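Local coordinates for protein glutathione S-transferase delta (Bombyx mori, PDB 3VK9) that probably catalyses the conjugation of glutathione to electrophilic substrates, working as a homodimer of the delta class of glutathione transferases, at residues Ser83-Pro86 / Ala91-Leu94; Tyr100-Thr105 / Asp158-Ala163; Gln146-Val149 / Asn153-Val156. All blocks are in the same frame, centred on the assembly; numbering follows the deposited sequence.

How the contacts relate
Following the chain from the N terminus, contact 1 comes first: it closes the short turn that joins the loop after helix 67-78 to the start of helix 89-119. Contact 2 opens further along that helix and pairs it with helix 156-167, closing a loop of some fifty residues. Contact 3 lies wholly within this larger loop and draws together the two arms of the segment leading into helix 156-167. The loops of contacts 1 and 2 follow in series. Contact 3 touches both: Leu84 O lies 3.0 Å from Val156 N, a probable hydrogen bond that ties the interdomain linker of contact 1 to the helical domain, and Asp158 of contact 2 reaches back to Val149.

Contact 1 (Ser83-Pro86 / Ala91-Leu94); sequences SLYP and ARAL
The guanidinium of Arg92 lies flat on one face of the Tyr85 ring, with planes 20° apart and centres 3.9 Å apart; at its edge, near its own plane, it meets Pro86 O and a water molecule. The overlap is offset rather than centred: Arg92 NH1 sits 3.4 Å from Tyr85 CE2, and the stack counts as an off-centre cation-pi pair. Further back along the chain, Arg92 CD lies over the same Tyr85 ring, 4.1 Å from its centroid, a CH-pi contact. Two carbonyl bonds restrain the rotation of the group. Arg92 NE donates to Pro86 O in the guanidinium plane, at 2.8 Å with an N-H...O angle of 159°, while Arg92 NH2 reaches Tyr85 O at 2.7 Å along a more bent path, tilted from that plane. A bend at chi3 (-62°) in an otherwise extended chain turns the head back onto these two carbonyls. Arg92 NH1 donates a hydrogen bond to the water at 2.7 Å, and that water is only weakly linked to Tyr85 OH, whose stronger partner is Asp96. Beside this, Pro86 CG packs on Ala91 CB. A leucine here would take away both donors and the face-on partner of Tyr85, and would probably leave the two carbonyls without their mate and the linker less firmly held. Arg92 also packs on Asn76 of the second subunit. Here the arginine of helix 89-119 ties down the linker which, in the glutathione transferase fold, joins the thioredoxin-like domain to the all-helical one.

Contact 2 (Tyr100-Thr105 / Asp158-Ala163); sequences YFDIGT and DLSLIA
Asp102 OD2 is gripped by two groups: Ser160 OG donates to it at 2.6 Å across the helix pair, and Arg68, from helix 67-78, forms a salt bridge with it. The serine hydroxyl arrives on the anti side of the carboxylate oxygen, 29° out of the carboxylate plane. Both side chains reach across in the same manner, each with its terminal group anti to the backbone N (chi1 -178° for Asp102 and for Ser160), and both point at the facing helix. The other oxygen, Asp102 OD1, is hydrogen-bonded to Ser164 one turn further along from Ser160, so the carboxylate has partners at both oxygens and its rotation is restrained.

The apolar flank is built by Leu161, whose CD2 does most of the touching. Leu161 CD2 lies 3.4 Å from Asp102 OD1 and 3.6 Å from Asp102 CB, the two side chains sliding past each other in opposite directions. The same methyl, Leu161 CD2, approaches Phe101 CD2 at 4.0 Å, where leucine and phenylalanine cross at about a right angle.

The helix segments run nearly side by side, their axes 9.6 Å apart at closest approach and their N-to-C directions 27° apart. Phe101 also meets Phe142 of helix 126-142 edge to face, and on the far side Ile162 packs on helix 179-191. Helix 89-119 is thus flanked by helix 156-167 and, through Tyr100, which stacks on Tyr100 of the second subunit, by the dimer interface.

Contact 3 (Gln146-Val149 / Asn153-Val156); sequences QKYV and NLTV
Tyr148 can be followed outward from its CB: Tyr148 CB lies 3.5 Å from Asn153 O in the facing segment 153-156. Tyr148 CG lies 3.6 Å from Asn153 O, while Tyr148 CD2 comes within 3.3 Å of Asn153 C. On the same side of the ring Tyr148 CE2 is 3.5 Å from Leu154 N, so the peptide link between Asn153 and Leu154 runs beside this half of the tyrosine, with Leu154 N over the face. The other half meets the leucine itself: Tyr148 CE1 touches Leu154 CD1 at 3.6 Å. Leu154 CB stands 4.2 Å from the centroid of the Tyr148 ring, a CH-pi contact over the face. At the tip, Tyr148 OH is hydrogen-bonded to Thr191. CG beside the backbone N (chi1 -67°) carries the ring to the second arm.

No hydrogen bond joins the two segments; their pairing therefore appears to rest on apolar and CH-pi contact, with hydrogen bonds supplied at the start of helix 156-167. Thr155 and Asp158 hold the N-cap and N3 positions of the S/T-x-x-D capping-box sequence familiar in this fold: Asp158 OD2 accepts from Thr155 N, while Thr155 OG1 here meets the N2 amide, Ala157 N. Asp158 OD1 serves Val149 N, so one carboxylate fixes both arms around the aromatic contact.

Contact 1 (Ser83-Pro86 / Ala91-Leu94)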
loop_
_atom_site.group_PDB
_atom_site.type_symbol
_atom_site.label_atom_id
_atom_site.label_comp_id
_atom_site.label_asym_id
_atom_site.label_seq_id
_atom_site.Cartn_x
_atom_site.Cartn_y
_atom_site.Cartn_z
ATOM N N SER A 83 5.405 -10.902 18.140
ATOM C CA SER A 83 4.108 -10.237 18.269
ATOM C C SER A 83 4.050 -8.965 17.414
ATOM O O SER A 83 2.980 -8.468 17.104
ATOM C CB SER A 83 3.831 -9.894 19.743
ATOM O OG SER A 83 4.773 -8.942 20.214
ATOM N N LEU A 84 5.205 -8.440 17.019
ATOM C CA LEU A 84 5.219 -7.274 16.137
ATOM C C LEU A 84 4.680 -7.582 14.744
ATOM O O LEU A 84 4.311 -6.672 14.021
ATOM C CB LEU A 84 6.628 -6.715 15.979
ATOM C CG LEU A 84 7.298 -6.085 17.186
ATOM C CD1 LEU A 84 8.806 -6.108 16.970
ATOM C CD2 LEU A 84 6.786 -4.663 17.401
ATOM N N TYR A 85 4.685 -8.853 14.354
ATOM C CA TYR A 85 4.138 -9.247 13.053
ATOM C C TYR A 85 3.740 -10.715 13.132
ATOM O O TYR A 85 4.420 -11.586 12.588
ATOM C CB TYR A 85 5.155 -8.990 11.923
ATOM C CG TYR A 85 4.571 -9.049 10.521
ATOM C CD1 TYR A 85 3.406 -8.344 10.192
ATOM C CD2 TYR A 85 5.201 -9.780 9.510
ATOM C CE1 TYR A 85 2.871 -8.387 8.911
ATOM C CE2 TYR A 85 4.674 -9.824 8.215
ATOM C CZ TYR A 85 3.513 -9.127 7.928
ATOM O OH TYR A 85 2.991 -9.171 6.655
ATOM N N PRO A 86 2.653 -11.000 13.868
ATOM C CA PRO A 86 2.284 -12.380 14.214
ATOM C C PRO A 86 2.045 -13.241 12.970
ATOM O O PRO A 86 1.519 -12.740 11.975
ATOM C CB PRO A 86 0.990 -12.204 15.026
ATOM C CG PRO A 86 0.466 -10.867 14.619
ATOM C CD PRO A 86 1.684 -10.022 14.392
ATOM N N ALA A 91 -4.542 -12.848 12.417
ATOM C CA ALA A 91 -3.807 -11.782 13.097
ATOM C C ALA A 91 -2.907 -11.023 12.119
ATOM O O ALA A 91 -2.806 -9.803 12.172
ATOM C CB ALA A 91 -2.999 -12.353 14.275
ATOM N N ARG A 92 -2.259 -11.740 11.206
ATOM C CA ARG A 92 -1.366 -11.073 10.257
ATOM C C ARG A 92 -2.140 -10.223 9.246
ATOM O O ARG A 92 -1.710 -9.133 8.872
ATOM C CB ARG A 92 -0.488 -12.086 9.500
ATOM C CG ARG A 92 0.445 -11.419 8.504
ATOM C CD ARG A 92 1.656 -12.281 8.192
ATOM N NE ARG A 92 2.495 -12.538 9.362
ATOM C CZ ARG A 92 3.748 -12.979 9.280
ATOM N NH1 ARG A 92 4.299 -13.189 8.093
ATOM N NH2 ARG A 92 4.461 -13.188 10.369
ATOM N N ALA A 93 -3.266 -10.749 8.785
ATOM C CA ALA A 93 -4.109 -10.045 7.826
ATOM C C ALA A 93 -4.559 -8.688 8.386
ATOM O O ALA A 93 -4.651 -7.707 7.659
ATOM C CB ALA A 93 -5.313 -10.901 7.467
ATOM N N LEU A 94 -4.836 -8.627 9.685
ATOM C CA LEU A 94 -5.239 -7.352 10.272
ATOM C C LEU A 94 -4.098 -6.330 10.234
ATOM O O LEU A 94 -4.321 -5.141 9.967
ATOM C CB LEU A 94 -5.738 -7.545 11.709
ATOM C CG LEU A 94 -6.261 -6.274 12.376
ATOM C CD1 LEU A 94 -7.360 -5.667 11.508
ATOM C CD2 LEU A 94 -6.769 -6.575 13.800
HETATM O O HOH W 1 3.732 -12.351 5.543
#

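Contact 2 (Tyr100-Thr105 / Asp158-Ala163)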
loop_
_atom_site.group_PDB
_atom_site.type_symbol
_atom_site.label_atom_id
_atom_site.label_comp_id
_atom_site.label_asym_id
_atom_site.label_seq_id
_atom_site.Cartn_x
_atom_site.Cartn_y
_atom_site.Cartn_z
ATOM N N TYR A 100 -1.894 -1.283 4.513
ATOM C CA TYR A 100 -2.467 -0.787 3.265
ATOM C C TYR A 100 -3.370 0.435 3.470
ATOM O O TYR A 100 -3.394 1.346 2.640
ATOM C CB TYR A 100 -3.154 -1.914 2.495
ATOM C CG TYR A 100 -2.126 -2.833 1.907
ATOM C CD1 TYR A 100 -1.393 -2.432 0.788
ATOM C CD2 TYR A 100 -1.835 -4.068 2.492
ATOM C CE1 TYR A 100 -0.432 -3.232 0.239
ATOM C CE2 TYR A 100 -0.848 -4.893 1.941
ATOM C CZ TYR A 100 -0.159 -4.456 0.812
ATOM O OH TYR A 100 0.817 -5.210 0.231
ATOM N N PHE A 101 -4.071 0.468 4.595
ATOM C CA PHE A 101 -4.820 1.658 4.999
ATOM C C PHE A 101 -3.874 2.853 5.141
ATOM O O PHE A 101 -4.167 3.957 4.688
ATOM C CB PHE A 101 -5.529 1.397 6.327
ATOM C CG PHE A 101 -6.083 2.635 6.976
ATOM C CD1 PHE A 101 -7.255 3.236 6.492
ATOM C CD2 PHE A 101 -5.464 3.181 8.099
ATOM C CE1 PHE A 101 -7.782 4.371 7.107
ATOM C CE2 PHE A 101 -5.976 4.322 8.716
ATOM C CZ PHE A 101 -7.141 4.919 8.210
ATOM N N ASP A 102 -2.742 2.621 5.793
ATOM C CA ASP A 102 -1.729 3.648 5.981
ATOM C C ASP A 102 -1.242 4.241 4.641
ATOM O O ASP A 102 -1.374 5.450 4.402
ATOM C CB ASP A 102 -0.544 3.094 6.787
ATOM C CG ASP A 102 0.526 4.151 7.049
ATOM O OD1 ASP A 102 0.139 5.329 7.288
ATOM O OD2 ASP A 102 1.732 3.797 7.006
ATOM N N ILE A 103 -0.704 3.408 3.756
ATOM C CA ILE A 103 -0.167 3.937 2.497
ATOM C C ILE A 103 -1.251 4.489 1.539
ATOM O O ILE A 103 -1.097 5.573 0.983
ATOM C CB ILE A 103 0.713 2.903 1.751
ATOM C CG1 ILE A 103 1.421 3.575 0.563
ATOM C CG2 ILE A 103 -0.121 1.694 1.310
ATOM C CD1 ILE A 103 2.514 2.718 -0.105
ATOM N N GLY A 104 -2.333 3.743 1.359
ATOM C CA GLY A 104 -3.323 4.065 0.341
ATOM C C GLY A 104 -4.379 5.069 0.750
ATOM O O GLY A 104 -5.016 5.708 -0.090
ATOM N N THR A 105 -4.564 5.219 2.052
ATOM C CA THR A 105 -5.618 6.089 2.538
ATOM C C THR A 105 -5.106 7.213 3.429
ATOM O O THR A 105 -5.152 8.377 3.035
ATOM C CB THR A 105 -6.720 5.296 3.274
ATOM O OG1 THR A 105 -7.291 4.331 2.375
ATOM C CG2 THR A 105 -7.828 6.236 3.783
ATOM N N ASP A 158 1.167 -0.256 14.002
ATOM C CA ASP A 158 1.229 0.928 14.864
ATOM C C ASP A 158 2.423 1.821 14.473
ATOM O O ASP A 158 2.319 3.041 14.373
ATOM C CB ASP A 158 1.330 0.520 16.345
ATOM C CG ASP A 158 0.134 -0.317 16.817
ATOM O OD1 ASP A 158 -0.974 0.246 16.963
ATOM O OD2 ASP A 158 0.306 -1.531 17.054
ATOM N N LEU A 159 3.569 1.206 14.254
ATOM C CA LEU A 159 4.784 1.968 14.033
ATOM C C LEU A 159 4.743 2.745 12.705
ATOM O O LEU A 159 5.157 3.902 12.625
ATOM C CB LEU A 159 6.004 1.035 14.092
ATOM C CG LEU A 159 6.198 0.208 15.371
ATOM C CD1 LEU A 159 7.481 -0.668 15.291
ATOM C CD2 LEU A 159 6.237 1.103 16.592
ATOM N N SER A 160 4.241 2.101 11.666
ATOM C CA SER A 160 4.082 2.763 10.374
ATOM C C SER A 160 3.018 3.862 10.473
ATOM O O SER A 160 3.229 4.981 10.011
ATOM C CB SER A 160 3.716 1.744 9.292
ATOM O OG SER A 160 3.615 2.365 8.031
ATOM N N LEU A 161 1.884 3.543 11.094
ATOM C CA LEU A 161 0.805 4.522 11.216
ATOM C C LEU A 161 1.188 5.707 12.092
ATOM O O LEU A 161 0.773 6.840 11.830
ATOM C CB LEU A 161 -0.499 3.880 11.721
ATOM C CG LEU A 161 -1.430 3.326 10.626
ATOM C CD1 LEU A 161 -2.516 2.391 11.196
ATOM C CD2 LEU A 161 -2.064 4.436 9.768
ATOM N N ILE A 162 1.974 5.464 13.137
ATOM C CA ILE A 162 2.318 6.576 13.991
ATOM C C ILE A 162 3.320 7.484 13.302
ATOM O O ILE A 162 3.250 8.692 13.450
ATOM C CB ILE A 162 2.740 6.177 15.436
ATOM C CG1 ILE A 162 2.599 7.404 16.353
ATOM C CG2 ILE A 162 4.156 5.647 15.470
ATOM C CD1 ILE A 162 2.490 7.082 17.818
ATOM N N ALA A 163 4.214 6.914 12.490
ATOM C CA ALA A 163 5.133 7.747 11.725
ATOM C C ALA A 163 4.352 8.675 10.792
ATOM O O ALA A 163 4.693 9.856 10.643
ATOM C CB ALA A 163 6.128 6.902 10.938
#

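Contact 3 (Gln146-Val149 / Asn153-Val156)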
loop_
_atom_site.group_PDB
_atom_site.type_symbol
_atom_site.label_atom_id
_atom_site.label_comp_id
_atom_site.label_asym_id
_atom_site.label_seq_id
_atom_site.Cartn_x
_atom_site.Cartn_y
_atom_site.Cartn_z
ATOM N N GLN A 146 -9.946 -0.652 21.543
ATOM C CA GLN A 146 -8.659 -1.296 21.264
ATOM C C GLN A 146 -7.452 -0.476 21.717
ATOM O O GLN A 146 -7.371 0.726 21.464
ATOM C CB GLN A 146 -8.549 -1.564 19.761
ATOM C CG GLN A 146 -9.674 -2.441 19.252
ATOM C CD GLN A 146 -9.412 -3.910 19.506
ATOM O OE1 GLN A 146 -8.286 -4.390 19.342
ATOM N NE2 GLN A 146 -10.452 -4.636 19.898
ATOM N N LYS A 147 -6.500 -1.135 22.367
ATOM C CA LYS A 147 -5.251 -0.493 22.774
ATOM C C LYS A 147 -4.375 -0.130 21.581
ATOM O O LYS A 147 -3.791 0.951 21.531
ATOM C CB LYS A 147 -4.462 -1.438 23.682
ATOM C CG LYS A 147 -3.278 -0.799 24.406
ATOM C CD LYS A 147 -2.556 -1.867 25.227
ATOM C CE LYS A 147 -1.898 -1.333 26.488
ATOM N NZ LYS A 147 -0.759 -0.438 26.207
ATOM N N TYR A 148 -4.262 -1.063 20.639
ATOM C CA TYR A 148 -3.428 -0.876 19.460
ATOM C C TYR A 148 -4.275 -1.040 18.213
ATOM O O TYR A 148 -5.434 -1.435 18.284
ATOM C CB TYR A 148 -2.266 -1.878 19.461
ATOM C CG TYR A 148 -1.255 -1.655 20.567
ATOM C CD1 TYR A 148 -0.371 -0.580 20.513
ATOM C CD2 TYR A 148 -1.182 -2.510 21.665
ATOM C CE1 TYR A 148 0.560 -0.362 21.514
ATOM C CE2 TYR A 148 -0.239 -2.304 22.688
ATOM C CZ TYR A 148 0.626 -1.219 22.601
ATOM O OH TYR A 148 1.570 -0.977 23.585
ATOM N N VAL A 149 -3.687 -0.752 17.061
ATOM C CA VAL A 149 -4.465 -0.589 15.843
ATOM C C VAL A 149 -4.744 -1.931 15.155
ATOM O O VAL A 149 -5.657 -2.043 14.339
ATOM C CB VAL A 149 -3.776 0.420 14.879
ATOM C CG1 VAL A 149 -2.664 -0.263 14.079
ATOM C CG2 VAL A 149 -4.796 1.077 13.956
ATOM N N ASN A 153 -1.427 -6.422 20.760
ATOM C CA ASN A 153 -0.026 -6.043 20.943
ATOM C C ASN A 153 0.409 -4.931 19.996
ATOM O O ASN A 153 -0.204 -4.715 18.949
ATOM C CB ASN A 153 0.872 -7.256 20.743
ATOM C CG ASN A 153 0.346 -8.480 21.459
ATOM O OD1 ASN A 153 0.114 -8.440 22.662
ATOM N ND2 ASN A 153 0.134 -9.568 20.719
ATOM N N LEU A 154 1.479 -4.236 20.367
ATOM C CA LEU A 154 2.148 -3.325 19.448
ATOM C C LEU A 154 2.581 -4.108 18.195
ATOM O O LEU A 154 3.144 -5.200 18.304
ATOM C CB LEU A 154 3.373 -2.715 20.118
ATOM C CG LEU A 154 4.158 -1.686 19.295
ATOM C CD1 LEU A 154 3.492 -0.323 19.396
ATOM C CD2 LEU A 154 5.603 -1.623 19.767
ATOM N N THR A 155 2.299 -3.567 17.015
ATOM C CA THR A 155 2.749 -4.214 15.764
ATOM C C THR A 155 3.379 -3.216 14.788
ATOM O O THR A 155 3.296 -2.001 14.975
ATOM C CB THR A 155 1.603 -4.942 15.036
ATOM O OG1 THR A 155 0.657 -3.981 14.543
ATOM C CG2 THR A 155 0.892 -5.938 15.973
ATOM N N VAL A 156 4.008 -3.731 13.738
ATOM C CA VAL A 156 4.562 -2.857 12.729
ATOM C C VAL A 156 3.497 -1.918 12.147
ATOM O O VAL A 156 3.841 -0.878 11.586
ATOM C CB VAL A 156 5.256 -3.655 11.597
ATOM C CG1 VAL A 156 6.545 -4.276 12.112
ATOM C CG2 VAL A 156 4.308 -4.722 11.041
#